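Local coordinates for protein acetyl xylan esterase (Geobacillus stearothermophilus, PDB 5BN1) that removes acetyl side groups from the xylose backbone units of xylan and xylo-oligosaccharides, working as a donut-shaped homooctamer, at residues A[39-44]-A[205-210]; A[111-116]-A[152-157]; A[143-148]-A[190-195]. The protein carries 1 engineered substitution. One frame throughout, in Å; residues are numbered along the deposited sequence.

All three contacts belong to one SGNH-type alpha/beta fold with a five-stranded parallel sheet. Contact 1 joins helix 37-48 to helix 197-211 and closes a long loop of chain. It ties early and late parts of the chain together. Contacts 2 and 3 are nested inside that loop. Contact 1 and contact 2 lie on opposite sides of the chain's centre, with their own centres about 25 Å apart. Contact 2 and contact 3 both use helix 146-165, and their centres are about 17 Å apart. Along the chain these two cross, since their segments alternate. Contact 3 links the start of helix 146-165 to the loop with the probable charge-relay residues Asp191 and His194.

Contact 1 (A[39-44]-A[205-210]); sequences AYVVGL and RAFLRE
Val41 and Leu44 of helix 37-48 face Phe207 and Leu208 of helix 197-211, and the meeting is wholly apolar. The first kind of contact is methyl against ring. Both methyls of Val41 sit by one corner of the Phe207 ring, with Val41 CG2 3.9 Å from Phe207 CD1. The approach is oblique to the ring, and the two side chains cross at about a right angle. CG of Phe207 stands anti to the backbone N (chi1 -179°). This carries the ring past Val41 to the sheet, where it packs on Ile132 and Met134 and meets the ring of Phe11.

The second kind is methyl against methyl. The fork of Leu208 is shared between two partners. Leu208 CD1 touches Leu44 CD1 at 3.7 Å, while Leu208 CD2 lies 4.0 Å from Val41 CG1. All four residues are buried. Leu44 also packs on Met201 of a second subunit.

The backbones stay well apart. The axes of the two short segments approach to 9.8 Å and cross at -51°. This is helix-on-helix packing in an outer layer of the alpha/beta/alpha sandwich, where an early helix packs across the last helix, which itself rests on the parallel sheet.

Contact 2 (A[111-116]-A[152-157]); sequences DEYEAT and DQYGRV. With IMD (imidazole), chain F.
Tyr113 and Glu114 of helix 110-124 lie beside Tyr154 and Val157 of helix 146-165, on helices that run in nearly the same direction. The axes of the two short segments come within 10.3 Å and their N-to-C directions differ by 23°. The backbones are nearest at Glu114 and Val157, whose CA atoms are 6.4 Å apart.

The two tyrosine rings meet directly. Tyr154 CD2 sits over the centre of one face of the Tyr113 ring, 3.3 Å above its plane. The planes are 49° apart, so the pair is oblique. Each hydroxyl is held elsewhere: Tyr113 OH bonds Ile89 O, and Tyr154 OH bonds Val108 O and Gln97 NE2. Replacing Tyr113 by an alanine would probably leave Tyr154 without the ring face it rests on, and Ile89 O without this hydroxyl partner.

Val157 fills in beside the rings. Val157 CG1 lies 4.0 Å from Tyr113 CE2 and 3.8 Å from Glu114 CG. The Glu114 chain bends at its second torsion (chi2 -88°), with CG by the valine and OE2 near a bound imidazole, probably from the crystallisation liquor. The imidazole N3 bonds Glu114 OE2 at 2.6 Å, weakly because the angle is poor.

Both helices are connections between parallel strands, 84-88 to 130-134 and 130-134 to 168-170. Near-parallel packing of such successive beta-alpha-beta crossover helices is characteristic of this alpha/beta fold.

Contact 3 (A[143-148]-A[190-195]); sequences EQDPMR and WDRVHP
Asp145 OD1 is gripped by several donors at the start of helix 146-165. It N-caps the helix, taking Arg148 N at 3.2 Å with its anti lone pair, and Met147 N weakly. Tyr184 OH of a third subunit also bonds it.

The other oxygen faces Arg192. The salt bridge is long, with Asp145 OD2 3.6 Å from Arg192 NH1. Water 1 lies 2.8 Å from Asp145 OD2 and accepts from Arg192 NH2 at 2.9 Å. Asp145 OD2 and water 1 both lie at the guanidinium edge, near its plane. The carboxylate is turned 75° against that plane. A bend at the third torsion of Arg192 (chi3 -81°) helps set this edge toward them. Glu140 also bridges Arg192 NH1; the two carboxylates probably ease the closeness of Arg192 of the third subunit.

In the same loop, Asp191 OD1 accepts from Val193 N, an Asx turn, and from His194 N, an Asx motif. Asp191 OD2 receives His194 ND1 at 2.7 Å, almost in the imidazole plane and nearly straight (169°). His194 NE2 bonds Ser15 OG on its far side. These three residues have the geometry of a Ser-His-Asp catalytic triad, consistent with their inferred roles as nucleophile and charge relay in this SGNH esterase.

Contact 1 (A[39-44]-A[205-210])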
loop_
_atom_site.group_PDB
_atom_site.type_symbol
_atom_site.label_atom_id
_atom_site.label_comp_id
_atom_site.label_asym_id
_atom_site.label_seq_id
_atom_site.Cartn_x
_atom_site.Cartn_y
_atom_site.Cartn_z
ATOM N N ALA A 39 22.523 14.240 10.781
ATOM C CA ALA A 39 22.005 15.279 9.941
ATOM C C ALA A 39 22.085 16.611 10.618
ATOM O O ALA A 39 22.293 17.637 9.922
ATOM C CB ALA A 39 20.567 14.961 9.543
ATOM N N TYR A 40 21.784 16.682 11.900
ATOM C CA TYR A 40 21.815 17.921 12.624
ATOM C C TYR A 40 23.215 18.544 12.679
ATOM O O TYR A 40 23.413 19.744 12.561
ATOM C CB TYR A 40 21.217 17.830 14.015
ATOM C CG TYR A 40 19.793 17.367 14.125
ATOM C CD1 TYR A 40 18.989 17.374 13.039
ATOM C CD2 TYR A 40 19.293 17.051 15.307
ATOM C CE1 TYR A 40 17.657 16.896 13.141
ATOM C CE2 TYR A 40 17.981 16.548 15.453
ATOM C CZ TYR A 40 17.201 16.509 14.383
ATOM O OH TYR A 40 15.842 16.082 14.486
ATOM N N VAL A 41 24.218 17.661 12.891
ATOM C CA VAL A 41 25.585 18.109 12.837
ATOM C C VAL A 41 25.905 18.730 11.480
ATOM O O VAL A 41 26.485 19.826 11.431
ATOM C CB VAL A 41 26.526 16.903 13.194
ATOM C CG1 VAL A 41 27.951 17.208 12.725
ATOM C CG2 VAL A 41 26.467 16.500 14.676
ATOM N N VAL A 42 25.566 18.047 10.415
ATOM C CA VAL A 42 25.877 18.508 9.059
ATOM C C VAL A 42 25.128 19.813 8.809
ATOM O O VAL A 42 25.679 20.804 8.341
ATOM C CB VAL A 42 25.601 17.489 8.035
ATOM C CG1 VAL A 42 25.811 18.052 6.605
ATOM C CG2 VAL A 42 26.482 16.265 8.312
ATOM N N GLY A 43 23.869 19.848 9.240
ATOM C CA GLY A 43 23.148 21.072 8.991
ATOM C C GLY A 43 23.576 22.232 9.741
ATOM O O GLY A 43 23.540 23.401 9.215
ATOM N N LEU A 44 23.926 22.135 11.050
ATOM C CA LEU A 44 24.457 23.188 11.858
ATOM C C LEU A 44 25.829 23.699 11.276
ATOM O O LEU A 44 26.100 24.896 11.244
ATOM C CB LEU A 44 24.620 22.787 13.309
ATOM C CG LEU A 44 23.271 22.810 14.115
ATOM C CD1 LEU A 44 23.348 21.972 15.326
ATOM C CD2 LEU A 44 22.973 24.309 14.428
ATOM N N ARG A 205 25.090 18.609 19.686
ATOM C CA ARG A 205 25.775 19.639 20.406
ATOM C C ARG A 205 27.060 19.061 21.076
ATOM O O ARG A 205 28.113 19.696 20.989
ATOM C CB ARG A 205 24.843 20.180 21.480
ATOM C CG ARG A 205 25.492 21.210 22.337
ATOM C CD ARG A 205 24.576 21.712 23.437
ATOM N NE ARG A 205 25.154 22.841 24.156
ATOM C CZ ARG A 205 24.989 23.064 25.449
ATOM N NH1 ARG A 205 24.216 22.321 26.168
ATOM N NH2 ARG A 205 25.577 24.133 26.026
ATOM N N ALA A 206 26.942 17.853 21.596
ATOM C CA ALA A 206 28.184 17.235 22.207
ATOM C C ALA A 206 29.183 16.912 21.176
ATOM O O ALA A 206 30.445 17.151 21.435
ATOM C CB ALA A 206 27.766 16.032 23.011
ATOM N N PHE A 207 28.834 16.394 20.028
ATOM C CA PHE A 207 29.735 16.118 18.917
ATOM C C PHE A 207 30.424 17.410 18.492
ATOM O O PHE A 207 31.679 17.458 18.343
ATOM C CB PHE A 207 29.064 15.404 17.819
ATOM C CG PHE A 207 29.970 15.098 16.691
ATOM C CD1 PHE A 207 30.198 16.007 15.668
ATOM C CD2 PHE A 207 30.629 13.863 16.651
ATOM C CE1 PHE A 207 31.067 15.716 14.642
ATOM C CE2 PHE A 207 31.489 13.574 15.616
ATOM C CZ PHE A 207 31.696 14.503 14.609
ATOM N N LEU A 208 29.594 18.419 18.191
ATOM C CA LEU A 208 30.134 19.658 17.699
ATOM C C LEU A 208 31.135 20.293 18.642
ATOM O O LEU A 208 32.207 20.819 18.171
ATOM C CB LEU A 208 28.967 20.620 17.347
ATOM C CG LEU A 208 28.173 20.251 16.096
ATOM C CD1 LEU A 208 26.861 20.976 16.016
ATOM C CD2 LEU A 208 28.944 20.454 14.794
ATOM N N ARG A 209 30.865 20.248 19.915
ATOM C CA ARG A 209 31.738 20.826 20.933
ATOM C C ARG A 209 33.123 20.195 20.776
ATOM O O ARG A 209 34.182 20.866 20.743
ATOM C CB ARG A 209 31.153 20.648 22.270
ATOM C CG ARG A 209 32.076 21.187 23.376
ATOM C CD ARG A 209 31.607 20.694 24.700
ATOM N NE ARG A 209 32.074 21.377 25.873
ATOM C CZ ARG A 209 31.872 20.936 27.126
ATOM N NH1 ARG A 209 31.185 19.788 27.368
ATOM N NH2 ARG A 209 32.337 21.655 28.161
ATOM N N GLU A 210 33.164 18.864 20.645
ATOM C CA GLU A 210 34.462 18.158 20.603
ATOM C C GLU A 210 35.241 18.431 19.323
ATOM O O GLU A 210 36.522 18.410 19.366
ATOM C CB GLU A 210 34.242 16.668 20.779
ATOM C CG GLU A 210 35.529 15.834 20.785
ATOM C CD GLU A 210 36.439 16.080 21.984
ATOM O OE1 GLU A 210 36.124 16.877 22.937
ATOM O OE2 GLU A 210 37.534 15.345 21.949
#

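Contact 2 (A[111-116]-A[152-157])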
loop_
_atom_site.group_PDB
_atom_site.type_symbol
_atom_site.label_atom_id
_atom_site.label_comp_id
_atom_site.label_asym_id
_atom_site.label_seq_id
_atom_site.Cartn_x
_atom_site.Cartn_y
_atom_site.Cartn_z
ATOM N N ASP A 111 34.636 -7.924 27.731
ATOM C CA ASP A 111 35.846 -8.370 27.064
ATOM C C ASP A 111 35.837 -8.354 25.570
ATOM O O ASP A 111 36.774 -7.886 24.938
ATOM C CB ASP A 111 36.264 -9.789 27.561
ATOM C CG ASP A 111 35.270 -10.872 27.284
ATOM O OD1 ASP A 111 34.032 -10.650 27.282
ATOM O OD2 ASP A 111 35.680 -12.011 26.997
ATOM N N GLU A 112 34.731 -8.796 24.931
ATOM C CA GLU A 112 34.571 -8.709 23.512
ATOM C C GLU A 112 34.469 -7.248 23.055
ATOM O O GLU A 112 35.071 -6.927 22.075
ATOM C CB GLU A 112 33.367 -9.520 23.019
ATOM C CG GLU A 112 33.238 -9.541 21.556
ATOM C CD GLU A 112 32.046 -10.340 20.980
ATOM O OE1 GLU A 112 31.277 -10.899 21.777
ATOM O OE2 GLU A 112 31.904 -10.317 19.760
ATOM N N TYR A 113 33.758 -6.470 23.806
ATOM C CA TYR A 113 33.596 -5.047 23.456
ATOM C C TYR A 113 34.930 -4.288 23.427
ATOM O O TYR A 113 35.250 -3.688 22.388
ATOM C CB TYR A 113 32.599 -4.398 24.398
ATOM C CG TYR A 113 32.311 -2.963 24.087
ATOM C CD1 TYR A 113 31.404 -2.631 23.113
ATOM C CD2 TYR A 113 32.891 -1.982 24.841
ATOM C CE1 TYR A 113 31.120 -1.326 22.830
ATOM C CE2 TYR A 113 32.595 -0.604 24.611
ATOM C CZ TYR A 113 31.689 -0.328 23.572
ATOM O OH TYR A 113 31.431 1.022 23.372
ATOM N N GLU A 114 35.644 -4.424 24.507
ATOM C CA GLU A 114 36.929 -3.724 24.590
ATOM C C GLU A 114 37.851 -4.223 23.527
ATOM O O GLU A 114 38.558 -3.441 22.862
ATOM C CB GLU A 114 37.557 -3.847 26.001
ATOM C CG GLU A 114 38.825 -3.001 26.222
ATOM C CD GLU A 114 40.128 -3.675 25.838
ATOM O OE1 GLU A 114 40.170 -4.837 25.442
ATOM O OE2 GLU A 114 41.131 -2.858 25.908
ATOM N N ALA A 115 37.992 -5.548 23.368
ATOM C CA ALA A 115 38.971 -5.987 22.388
ATOM C C ALA A 115 38.667 -5.683 21.007
ATOM O O ALA A 115 39.545 -5.290 20.222
ATOM C CB ALA A 115 39.108 -7.476 22.509
ATOM N N THR A 116 37.340 -5.730 20.623
ATOM C CA THR A 116 36.963 -5.478 19.273
ATOM C C THR A 116 37.050 -3.934 18.982
ATOM O O THR A 116 37.589 -3.564 17.953
ATOM C CB THR A 116 35.531 -5.996 19.007
ATOM O OG1 THR A 116 35.452 -7.416 19.299
ATOM C CG2 THR A 116 35.106 -5.754 17.585
ATOM N N ASP A 152 27.682 2.827 31.779
ATOM C CA ASP A 152 28.786 3.688 32.294
ATOM C C ASP A 152 30.119 2.928 32.206
ATOM O O ASP A 152 31.164 3.502 31.791
ATOM C CB ASP A 152 28.571 4.220 33.643
ATOM C CG ASP A 152 27.556 5.366 33.735
ATOM O OD1 ASP A 152 26.993 5.728 32.739
ATOM O OD2 ASP A 152 27.341 5.737 34.922
ATOM N N GLN A 153 30.060 1.628 32.512
ATOM C CA GLN A 153 31.304 0.800 32.400
ATOM C C GLN A 153 31.816 0.708 31.009
ATOM O O GLN A 153 32.987 0.855 30.678
ATOM C CB GLN A 153 31.045 -0.528 33.039
ATOM C CG GLN A 153 32.300 -1.396 32.939
ATOM C CD GLN A 153 32.100 -2.707 33.655
ATOM O OE1 GLN A 153 31.035 -3.422 33.497
ATOM N NE2 GLN A 153 33.028 -2.991 34.572
ATOM N N TYR A 154 30.939 0.495 29.971
ATOM C CA TYR A 154 31.283 0.510 28.563
ATOM C C TYR A 154 31.789 1.879 28.144
ATOM O O TYR A 154 32.734 1.969 27.365
ATOM C CB TYR A 154 30.106 0.029 27.684
ATOM C CG TYR A 154 29.886 -1.492 27.649
ATOM C CD1 TYR A 154 29.598 -2.182 28.845
ATOM C CD2 TYR A 154 29.894 -2.182 26.467
ATOM C CE1 TYR A 154 29.439 -3.600 28.848
ATOM C CE2 TYR A 154 29.699 -3.561 26.442
ATOM C CZ TYR A 154 29.443 -4.193 27.627
ATOM O OH TYR A 154 29.250 -5.607 27.630
ATOM N N GLY A 155 31.171 2.932 28.647
ATOM C CA GLY A 155 31.663 4.263 28.378
ATOM C C GLY A 155 33.125 4.480 28.902
ATOM O O GLY A 155 33.804 5.221 28.255
ATOM N N ARG A 156 33.403 3.923 30.057
ATOM C CA ARG A 156 34.815 3.978 30.620
ATOM C C ARG A 156 35.746 3.353 29.640
ATOM O O ARG A 156 36.877 3.871 29.368
ATOM C CB ARG A 156 34.907 3.365 31.974
ATOM C CG ARG A 156 34.259 4.092 33.040
ATOM C CD ARG A 156 34.721 3.732 34.438
ATOM N NE ARG A 156 34.345 2.379 34.847
ATOM C CZ ARG A 156 33.213 2.028 35.365
ATOM N NH1 ARG A 156 32.167 2.863 35.465
ATOM N NH2 ARG A 156 32.995 0.773 35.709
ATOM N N VAL A 157 35.402 2.219 29.017
ATOM C CA VAL A 157 36.189 1.613 27.959
ATOM C C VAL A 157 36.456 2.517 26.848
ATOM O O VAL A 157 37.542 2.669 26.321
ATOM C CB VAL A 157 35.655 0.228 27.491
ATOM C CG1 VAL A 157 36.241 -0.173 26.154
ATOM C CG2 VAL A 157 35.756 -0.827 28.632
HETATM N N1 IMD F . 42.342 0.699 28.230
HETATM C C2 IMD F . 42.032 -0.138 27.087
HETATM N N3 IMD F . 41.128 -0.888 27.573
HETATM C C4 IMD F . 41.064 -0.890 28.956
HETATM C C5 IMD F . 41.770 0.246 29.416
#

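Contact 3 (A[143-148]-A[190-195])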
loop_
_atom_site.group_PDB
_atom_site.type_symbol
_atom_site.label_atom_id
_atom_site.label_comp_id
_atom_site.label_asym_id
_atom_site.label_seq_id
_atom_site.Cartn_x
_atom_site.Cartn_y
_atom_site.Cartn_z
ATOM N N GLU A 143 22.300 6.304 38.587
ATOM C CA GLU A 143 23.530 5.611 38.303
ATOM C C GLU A 143 23.489 4.182 38.775
ATOM O O GLU A 143 24.300 3.391 38.240
ATOM C CB GLU A 143 24.718 6.286 39.016
ATOM C CG GLU A 143 25.081 7.607 38.465
ATOM C CD GLU A 143 26.196 8.336 39.268
ATOM O OE1 GLU A 143 26.667 7.801 40.286
ATOM O OE2 GLU A 143 26.437 9.474 38.921
ATOM N N GLN A 144 22.601 3.832 39.681
ATOM C CA GLN A 144 22.516 2.478 40.189
ATOM C C GLN A 144 21.464 1.611 39.441
ATOM O O GLN A 144 21.299 0.426 39.698
ATOM C CB GLN A 144 22.187 2.459 41.669
ATOM C CG GLN A 144 23.442 2.953 42.489
ATOM C CD GLN A 144 24.875 2.449 41.993
ATOM O OE1 GLN A 144 25.186 1.221 41.867
ATOM N NE2 GLN A 144 25.719 3.414 41.633
ATOM N N ASP A 145 20.765 2.226 38.453
ATOM C CA ASP A 145 19.936 1.352 37.621
ATOM C C ASP A 145 20.910 0.392 36.939
ATOM O O ASP A 145 21.920 0.799 36.388
ATOM C CB ASP A 145 19.203 2.202 36.544
ATOM C CG ASP A 145 18.443 1.362 35.517
ATOM O OD1 ASP A 145 19.052 0.976 34.554
ATOM O OD2 ASP A 145 17.275 1.106 35.834
ATOM N N PRO A 146 20.609 -0.910 36.920
ATOM C CA PRO A 146 21.591 -1.813 36.411
ATOM C C PRO A 146 22.115 -1.577 35.045
ATOM O O PRO A 146 23.294 -1.674 34.718
ATOM C CB PRO A 146 20.867 -3.195 36.477
ATOM C CG PRO A 146 19.921 -3.062 37.566
ATOM C CD PRO A 146 19.495 -1.597 37.571
ATOM N N MET A 147 21.223 -1.202 34.104
ATOM C CA MET A 147 21.652 -1.020 32.717
ATOM C C MET A 147 22.448 0.333 32.621
ATOM O O MET A 147 23.378 0.381 31.825
ATOM C CB MET A 147 20.478 -1.011 31.720
ATOM C CG MET A 147 20.945 -0.783 30.341
ATOM S SD MET A 147 19.696 -1.254 29.100
ATOM C CE MET A 147 20.367 -0.463 27.678
ATOM N N ARG A 148 22.054 1.357 33.374
ATOM C CA ARG A 148 22.832 2.546 33.387
ATOM C C ARG A 148 24.280 2.314 33.879
ATOM O O ARG A 148 25.229 2.809 33.317
ATOM C CB ARG A 148 22.154 3.633 34.256
ATOM C CG ARG A 148 22.985 4.905 34.476
ATOM C CD ARG A 148 23.320 5.742 33.274
ATOM N NE ARG A 148 24.475 6.654 33.543
ATOM C CZ ARG A 148 24.385 7.691 34.342
ATOM N NH1 ARG A 148 23.250 8.195 34.737
ATOM N NH2 ARG A 148 25.563 8.262 34.699
ATOM N N TRP A 190 10.968 7.427 25.554
ATOM C CA TRP A 190 10.189 6.438 26.234
ATOM C C TRP A 190 11.010 5.165 26.572
ATOM O O TRP A 190 10.803 4.638 27.667
ATOM C CB TRP A 190 8.964 6.006 25.465
ATOM C CG TRP A 190 7.746 6.882 25.591
ATOM C CD1 TRP A 190 7.628 8.072 26.207
ATOM C CD2 TRP A 190 6.450 6.545 25.038
ATOM N NE1 TRP A 190 6.290 8.509 26.087
ATOM C CE2 TRP A 190 5.579 7.587 25.407
ATOM C CE3 TRP A 190 5.966 5.465 24.336
ATOM C CZ2 TRP A 190 4.227 7.563 25.040
ATOM C CZ3 TRP A 190 4.565 5.468 23.917
ATOM C CH2 TRP A 190 3.763 6.479 24.345
ATOM N N ASP A 191 11.856 4.727 25.650
ATOM C CA ASP A 191 12.566 3.456 25.918
ATOM C C ASP A 191 13.982 3.766 26.465
ATOM O O ASP A 191 14.724 2.789 26.621
ATOM C CB ASP A 191 12.641 2.647 24.615
ATOM C CG ASP A 191 13.418 3.249 23.529
ATOM O OD1 ASP A 191 14.152 4.267 23.704
ATOM O OD2 ASP A 191 13.318 2.719 22.360
ATOM N N ARG A 192 14.288 4.992 26.804
ATOM C CA ARG A 192 15.586 5.373 27.338
ATOM C C ARG A 192 16.706 5.251 26.379
ATOM O O ARG A 192 17.869 5.410 26.875
ATOM C CB ARG A 192 15.849 4.775 28.756
ATOM C CG ARG A 192 14.833 5.207 29.804
ATOM C CD ARG A 192 15.075 4.592 31.162
ATOM N NE ARG A 192 14.522 3.206 31.209
ATOM C CZ ARG A 192 14.788 2.318 32.176
ATOM N NH1 ARG A 192 15.496 2.728 33.191
ATOM N NH2 ARG A 192 14.302 1.102 32.179
ATOM N N VAL A 193 16.479 5.003 25.120
ATOM C CA VAL A 193 17.504 4.873 24.123
ATOM C C VAL A 193 17.282 5.794 22.949
ATOM O O VAL A 193 18.172 6.549 22.569
ATOM C CB VAL A 193 17.648 3.441 23.681
ATOM C CG1 VAL A 193 18.562 3.319 22.472
ATOM C CG2 VAL A 193 18.160 2.612 24.880
ATOM N N HIS A 194 16.105 5.708 22.288
ATOM C CA HIS A 194 15.810 6.375 21.060
ATOM C C HIS A 194 15.138 7.708 21.372
ATOM O O HIS A 194 13.957 7.707 21.776
ATOM C CB HIS A 194 14.857 5.548 20.232
ATOM C CG HIS A 194 15.463 4.243 19.807
ATOM N ND1 HIS A 194 15.180 3.083 20.409
ATOM C CD2 HIS A 194 16.404 3.979 18.857
ATOM C CE1 HIS A 194 15.813 2.097 19.794
ATOM N NE2 HIS A 194 16.619 2.625 18.910
ATOM N N PRO A 195 15.834 8.805 21.226
ATOM C CA PRO A 195 15.308 10.055 21.690
ATOM C C PRO A 195 14.546 10.900 20.647
ATOM O O PRO A 195 14.580 10.598 19.469
ATOM C CB PRO A 195 16.516 10.819 22.203
ATOM C CG PRO A 195 17.493 10.433 21.283
ATOM C CD PRO A 195 17.244 8.985 20.817
HETATM O O HOH W 1 14.778 0.204 34.940
#